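Local coordinates for replication protein B (PDB 3H20) that serves as the primase of plasmid RSF1010, a nucleotidyltransferase that makes primers on single-stranded DNA for replication exclusively in leading-strand mode, at residues 125-128 and 129-132; 180-183 and 184-187; 229-232 and 233-237. All blocks are in the same frame, centred on the assembly; numbering follows the deposited sequence.

Interaction 1. Residues 125-128 and 129-132; sequences RTLA and SEYD. With SO4 (sulfate ion), chain D.
Glu130 runs back along the last turn of helix 117-130 and brings each carboxylate oxygen to a methyl group of the preceding turn. OE2 lies 3.6 Å from CG2 of Thr126, while OE1 meets CD2 of Leu127 at 3.5 Å. With CG anti to the carbonyl carbon (chi1 -84°) and the chain extended beyond it, the side chain passes beside the Thr126 carbonyl, whose O is 3.4 Å from Glu130 CG. Leu127 and Tyr131 lie side by side and point the same way, Leu127 CD2 standing 4.1 Å from Tyr131 CE2. The tyrosine ring takes Glu130 CB over one face, near its rim. Backbone bonds hold the turn together: Glu130 N to Thr126 O is 2.8 Å, and Ser129 N and Tyr131 N bond the carbonyls of Arg125 and Leu127.

Polar tips find partners farther out. Glu130 OE2 forms a salt bridge with Arg92, Tyr131 OH bonds Glu90, and Thr126 OG1 bonds the Gln122 carbonyl. A glutamine in place of Glu130 would probably leave the Arg92 guanidinium without its countercharge and weaken the tie between helix end and loop. Arg125 reaches the other way: its chain bends at chi3 (-63°), NH2 bonds Gln122, and NH1 makes a weak 3.3 Å bond at the guanidinium edge to O2 of a sulfate, probably from the crystallisation liquor, which Ser140 also binds.

Beneath the helix, Leu127 rests on Val74 and Val76 of strand 73-79, and Tyr131 on Leu79 of that strand. Tyr131 is the first residue to leave helical geometry; Asp132, at positive phi, is the C-prime residue of a Schellman motif, with a weak 3.4 Å bond from its N to Ser129 O, the classic ending of an alpha-helix.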
loop_
_atom_site.group_PDB
_atom_site.type_symbol
_atom_site.label_atom_id
_atom_site.label_comp_id
_atom_site.label_asym_id
_atom_site.label_seq_id
_atom_site.Cartn_x
_atom_site.Cartn_y
_atom_site.Cartn_z
ATOM N N ARG A 125 1.821 -2.652 -11.133
ATOM C CA ARG A 125 2.943 -1.766 -10.837
ATOM C C ARG A 125 4.080 -1.922 -11.857
ATOM O O ARG A 125 4.702 -0.936 -12.262
ATOM C CB ARG A 125 3.464 -2.012 -9.413
ATOM C CG ARG A 125 2.475 -1.611 -8.317
ATOM C CD ARG A 125 3.107 -1.645 -6.936
ATOM N NE ARG A 125 3.540 -2.984 -6.533
ATOM C CZ ARG A 125 2.750 -3.902 -5.979
ATOM N NH1 ARG A 125 1.463 -3.645 -5.753
ATOM N NH2 ARG A 125 3.254 -5.084 -5.644
ATOM N N THR A 126 4.336 -3.165 -12.268
ATOM C CA THR A 126 5.393 -3.472 -13.237
ATOM C C THR A 126 5.094 -2.837 -14.599
ATOM O O THR A 126 5.967 -2.193 -15.195
ATOM C CB THR A 126 5.631 -5.018 -13.339
ATOM O OG1 THR A 126 6.218 -5.482 -12.118
ATOM C CG2 THR A 126 6.553 -5.380 -14.495
ATOM N N LEU A 127 3.855 -2.984 -15.063
ATOM C CA LEU A 127 3.445 -2.429 -16.349
ATOM C C LEU A 127 3.403 -0.903 -16.319
ATOM O O LEU A 127 3.779 -0.256 -17.303
ATOM C CB LEU A 127 2.089 -3.004 -16.792
ATOM C CG LEU A 127 2.031 -4.489 -17.181
ATOM C CD1 LEU A 127 0.587 -4.938 -17.436
ATOM C CD2 LEU A 127 2.907 -4.791 -18.415
ATOM N N ALA A 128 2.973 -0.330 -15.188
ATOM C CA ALA A 128 2.969 1.124 -15.039
ATOM C C ALA A 128 4.398 1.666 -15.111
ATOM O O ALA A 128 4.651 2.710 -15.719
ATOM C CB ALA A 128 2.293 1.530 -13.737
ATOM N N SER A 129 5.330 0.939 -14.496
ATOM C CA SER A 129 6.746 1.273 -14.569
ATOM C C SER A 129 7.323 1.079 -15.978
ATOM O O SER A 129 8.042 1.959 -16.475
ATOM C CB SER A 129 7.546 0.460 -13.545
ATOM O OG SER A 129 8.903 0.837 -13.577
ATOM N N GLU A 130 7.011 -0.056 -16.612
ATOM C CA GLU A 130 7.503 -0.375 -17.961
ATOM C C GLU A 130 7.181 0.721 -18.974
ATOM O O GLU A 130 8.023 1.064 -19.800
ATOM C CB GLU A 130 6.946 -1.723 -18.464
ATOM C CG GLU A 130 7.733 -2.954 -17.994
ATOM C CD GLU A 130 7.160 -4.295 -18.493
ATOM O OE1 GLU A 130 6.285 -4.300 -19.387
ATOM O OE2 GLU A 130 7.598 -5.356 -17.974
ATOM N N TYR A 131 5.968 1.268 -18.894
ATOM C CA TYR A 131 5.474 2.228 -19.879
ATOM C C TYR A 131 5.292 3.647 -19.318
ATOM O O TYR A 131 4.621 4.469 -19.934
ATOM C CB TYR A 131 4.206 1.667 -20.579
ATOM C CG TYR A 131 4.507 0.311 -21.191
ATOM C CD1 TYR A 131 5.325 0.212 -22.320
ATOM C CD2 TYR A 131 4.050 -0.875 -20.600
ATOM C CE1 TYR A 131 5.655 -1.020 -22.872
ATOM C CE2 TYR A 131 4.377 -2.130 -21.154
ATOM C CZ TYR A 131 5.191 -2.182 -22.286
ATOM O OH TYR A 131 5.550 -3.387 -22.848
ATOM N N ASP A 132 5.919 3.921 -18.168
ATOM C CA ASP A 132 5.854 5.235 -17.482
ATOM C C ASP A 132 4.402 5.754 -17.452
ATOM O O ASP A 132 4.119 6.901 -17.792
ATOM C CB ASP A 132 6.838 6.241 -18.128
ATOM C CG ASP A 132 7.138 7.470 -17.245
ATOM O OD1 ASP A 132 6.835 7.493 -16.030
ATOM O OD2 ASP A 132 7.718 8.427 -17.787
HETATM S S SO4 D . -2.619 -4.461 -4.662
HETATM O O1 SO4 D . -3.206 -3.522 -3.703
HETATM O O2 SO4 D . -1.270 -4.851 -4.242
HETATM O O3 SO4 D . -3.447 -5.659 -4.751
HETATM O O4 SO4 D . -2.543 -3.812 -5.962
#

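Interaction 2. Residues 180-183 and 184-187; sequences PALV and QQAG
Gln185 leans alongside Leu182, one turn earlier on helix 179-206, and the two side chains point the same way. Its CB starts 3.4 Å from Ala181 O, the carbonyl that also accepts the Gln185 backbone N-H. CG leaves anti to the backbone N (chi1 177°), and the extended chain carries the amide out beside the leucine. There OE1 comes within 3.7 Å of Leu182 CD2 and accepts a 2.7 Å bond from a water. The same water donates to Leu182 O at 2.9 Å, bridging side-chain amide and main chain. Leu182 O is thus gripped twice, since it also takes the N-H of Ala186 at 3.0 Å in a nearly straight bond (163°).

Gln184 follows another course, back toward the start of the helix: its CG lies 3.4 Å from Pro180 O, which receives the Gln184 N-H, and OE1 ends 3.7 Å from CA of Ala181. Gly187 N bonds Val183 O, completing an unbroken i to i+4 ladder through the eight residues.

The buried face of this turn is made by Leu182 and Ala186. Ala186 packs on Leu119, Gln122 and Ile123 of helix 117-130, and Gln185 touches Thr126 there; Leu182 rests on Arg92 and Val111, with Val183 also on Val111, so the start of helix 179-206 lies against both helix 117-130 and the loops beside it.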
loop_
_atom_site.group_PDB
_atom_site.type_symbol
_atom_site.label_atom_id
_atom_site.label_comp_id
_atom_site.label_asym_id
_atom_site.label_seq_id
_atom_site.Cartn_x
_atom_site.Cartn_y
_atom_site.Cartn_z
ATOM N N PRO A 180 1.903 -15.384 -19.615
ATOM C CA PRO A 180 2.574 -16.389 -18.782
ATOM C C PRO A 180 3.924 -15.908 -18.226
ATOM O O PRO A 180 4.222 -16.157 -17.059
ATOM C CB PRO A 180 2.762 -17.565 -19.748
ATOM C CG PRO A 180 1.636 -17.420 -20.706
ATOM C CD PRO A 180 1.483 -15.950 -20.910
ATOM N N ALA A 181 4.709 -15.203 -19.049
ATOM C CA ALA A 181 6.015 -14.649 -18.636
ATOM C C ALA A 181 5.919 -13.569 -17.544
ATOM O O ALA A 181 6.767 -13.504 -16.646
ATOM C CB ALA A 181 6.789 -14.124 -19.862
ATOM N N LEU A 182 4.899 -12.713 -17.621
ATOM C CA LEU A 182 4.681 -11.696 -16.596
ATOM C C LEU A 182 4.250 -12.312 -15.246
ATOM O O LEU A 182 4.639 -11.810 -14.180
ATOM C CB LEU A 182 3.636 -10.682 -17.063
ATOM C CG LEU A 182 4.073 -9.711 -18.165
ATOM C CD1 LEU A 182 2.822 -9.174 -18.865
ATOM C CD2 LEU A 182 4.941 -8.584 -17.620
ATOM N N VAL A 183 3.447 -13.373 -15.303
ATOM C CA VAL A 183 3.066 -14.156 -14.113
ATOM C C VAL A 183 4.313 -14.814 -13.484
ATOM O O VAL A 183 4.491 -14.790 -12.256
ATOM C CB VAL A 183 1.986 -15.228 -14.443
ATOM C CG1 VAL A 183 1.723 -16.154 -13.239
ATOM C CG2 VAL A 183 0.664 -14.560 -14.871
ATOM N N GLN A 184 5.177 -15.375 -14.326
ATOM C CA GLN A 184 6.441 -15.954 -13.854
ATOM C C GLN A 184 7.322 -14.892 -13.190
ATOM O O GLN A 184 7.885 -15.141 -12.119
ATOM C CB GLN A 184 7.229 -16.574 -15.003
ATOM C CG GLN A 184 6.692 -17.860 -15.548
ATOM C CD GLN A 184 7.444 -18.306 -16.798
ATOM O OE1 GLN A 184 6.945 -18.150 -17.911
ATOM N NE2 GLN A 184 8.646 -18.860 -16.621
ATOM N N GLN A 185 7.448 -13.732 -13.844
ATOM C CA GLN A 185 8.293 -12.616 -13.364
ATOM C C GLN A 185 7.829 -12.111 -11.997
ATOM O O GLN A 185 8.645 -11.894 -11.092
ATOM C CB GLN A 185 8.286 -11.462 -14.383
ATOM C CG GLN A 185 9.079 -10.223 -13.965
ATOM C CD GLN A 185 9.024 -9.115 -15.006
ATOM O OE1 GLN A 185 7.949 -8.705 -15.434
ATOM N NE2 GLN A 185 10.188 -8.631 -15.417
ATOM N N ALA A 186 6.519 -11.916 -11.861
ATOM C CA ALA A 186 5.919 -11.487 -10.601
ATOM C C ALA A 186 6.237 -12.470 -9.477
ATOM O O ALA A 186 6.567 -12.058 -8.362
ATOM C CB ALA A 186 4.405 -11.313 -10.757
ATOM N N GLY A 187 6.144 -13.763 -9.783
ATOM C CA GLY A 187 6.423 -14.811 -8.803
ATOM C C GLY A 187 7.881 -14.789 -8.364
ATOM O O GLY A 187 8.175 -14.931 -7.175
HETATM O O HOH W 1 5.642 -9.110 -14.099
#

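Interaction 3. Residues 229-232 and 233-237; sequences AGLV and KRFGD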
loop_
_atom_site.group_PDB
_atom_site.type_symbol
_atom_site.label_atom_id
_atom_site.label_comp_id
_atom_site.label_asym_id
_atom_site.label_seq_id
_atom_site.Cartn_x
_atom_site.Cartn_y
_atom_site.Cartn_z
ATOM N N ALA A 229 23.307 -4.175 28.093
ATOM C CA ALA A 229 24.067 -5.119 27.268
ATOM C C ALA A 229 25.190 -4.450 26.464
ATOM O O ALA A 229 26.231 -5.061 26.218
ATOM C CB ALA A 229 23.132 -5.893 26.342
ATOM N N GLY A 230 24.966 -3.202 26.062
ATOM C CA GLY A 230 25.983 -2.411 25.374
ATOM C C GLY A 230 26.873 -1.610 26.314
ATOM O O GLY A 230 28.043 -1.369 26.010
ATOM N N LEU A 231 26.325 -1.199 27.456
ATOM C CA LEU A 231 27.066 -0.361 28.401
ATOM C C LEU A 231 28.175 -1.119 29.126
ATOM O O LEU A 231 29.266 -0.578 29.328
ATOM C CB LEU A 231 26.123 0.314 29.405
ATOM C CG LEU A 231 25.352 1.557 28.941
ATOM C CD1 LEU A 231 24.197 1.874 29.889
ATOM C CD2 LEU A 231 26.271 2.771 28.800
ATOM N N VAL A 232 27.894 -2.370 29.494
ATOM C CA VAL A 232 28.829 -3.199 30.270
ATOM C C VAL A 232 30.056 -3.637 29.460
ATOM O O VAL A 232 31.068 -4.051 30.026
ATOM C CB VAL A 232 28.139 -4.441 30.919
ATOM C CG1 VAL A 232 26.965 -4.020 31.795
ATOM C CG2 VAL A 232 27.698 -5.458 29.860
ATOM N N LYS A 233 29.958 -3.537 28.137
ATOM C CA LYS A 233 31.086 -3.825 27.259
ATOM C C LYS A 233 32.164 -2.736 27.315
ATOM O O LYS A 233 33.359 -3.047 27.276
ATOM C CB LYS A 233 30.613 -4.073 25.821
ATOM C CG LYS A 233 29.767 -5.334 25.684
ATOM C CD LYS A 233 29.532 -5.732 24.238
ATOM C CE LYS A 233 28.899 -7.120 24.169
ATOM N NZ LYS A 233 28.925 -7.705 22.798
ATOM N N ARG A 234 31.751 -1.473 27.414
ATOM C CA ARG A 234 32.717 -0.369 27.506
ATOM C C ARG A 234 32.967 0.150 28.930
ATOM O O ARG A 234 34.028 0.719 29.203
ATOM C CB ARG A 234 32.396 0.771 26.519
ATOM C CG ARG A 234 31.038 1.445 26.656
ATOM C CD ARG A 234 30.711 2.226 25.378
ATOM N NE ARG A 234 29.601 3.168 25.537
ATOM C CZ ARG A 234 28.311 2.846 25.446
ATOM N NH1 ARG A 234 27.945 1.590 25.204
ATOM N NH2 ARG A 234 27.381 3.780 25.606
ATOM N N PHE A 235 32.013 -0.074 29.832
ATOM C CA PHE A 235 32.151 0.353 31.231
ATOM C C PHE A 235 32.086 -0.818 32.228
ATOM O O PHE A 235 31.506 -0.688 33.309
ATOM C CB PHE A 235 31.100 1.419 31.583
ATOM C CG PHE A 235 31.188 2.674 30.747
ATOM C CD1 PHE A 235 32.366 3.422 30.704
ATOM C CD2 PHE A 235 30.083 3.121 30.024
ATOM C CE1 PHE A 235 32.448 4.586 29.935
ATOM C CE2 PHE A 235 30.156 4.289 29.253
ATOM C CZ PHE A 235 31.341 5.019 29.211
ATOM N N GLY A 236 32.700 -1.943 31.865
ATOM C CA GLY A 236 32.669 -3.169 32.676
ATOM C C GLY A 236 33.293 -3.086 34.061
ATOM O O GLY A 236 33.072 -3.962 34.898
ATOM N N ASP A 237 34.071 -2.031 34.295
ATOM C CA ASP A 237 34.728 -1.795 35.582
ATOM C C ASP A 237 33.936 -0.865 36.511
ATOM O O ASP A 237 34.372 -0.572 37.630
ATOM C CB ASP A 237 36.147 -1.245 35.362
ATOM C CG ASP A 237 36.174 0.036 34.518
ATOM O OD1 ASP A 237 35.110 0.499 34.042
ATOM O OD2 ASP A 237 37.281 0.579 34.326
#
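Leu231 sets its CD2 methyl over one face of the Arg234 guanidinium, 3.5 Å from NH2 and 3.9 Å from CZ, the two side chains meeting at a slant. The same methyl also reaches the Phe235 ring, with CD2 of Leu231 standing 4.0 Å from CD2 of Phe235, so one leucine branch serves both a cationic and an aromatic neighbour. Arg234 is turned back over the helix because its CG sits between the backbone N and the carbonyl carbon (chi1 59°); from there the chain extends to NE and brings NH1, at the guanidinium edge, to 3.1 Å from Gly230 O. Its CG covers one face of the Phe235 ring toward the rim.

The backbone is gathered on a single carbonyl. Leu231 O accepts the Phe235 N-H at 2.8 Å, the donor lying nearly along the C=O axis, and takes a second, weak bond of 3.3 Å from Arg234 N, bent to 130°. Lys233 takes a different route from its neighbours: its extended chain passes the Ala229 carbonyl, with CG 3.6 Å from Ala229 O, and leads away.

Helix 239-252 packs against this end. Leu231 and Phe235 both touch Ile245, Phe235 also meets Cys242 and makes a cation-pi contact with Lys241, and Val232 lies on Leu239. Leu231 O, with one good i to i+4 bond and one weak i to i+3 bond, lies where helix 220-234 gives way to a short connection to helix 239-252: two consecutive helices packed on each other, as in a helical bundle, here in the C-terminal helical part of the primase.

In the fold
From the N terminus the three contacts follow in series, each within a single turn or two of helix, so none encloses a long loop and none nests or crosses. Interaction 1 finishes helix 117-130 against strand 73-79. Interaction 2 opens the long helix 179-206, which returns to lie on that earlier helix; the centres of interactions 1 and 2 are about 14 Å apart, and the two touch where Thr126 CG2 meets Gln185 OE1 at 3.7 Å. Both belong to the N-terminal primase domain. Helix 179-206 then leads away toward the region of interaction 3, whose centre lies about 52 Å from each of the others and which joins helices 220-234 and 239-252.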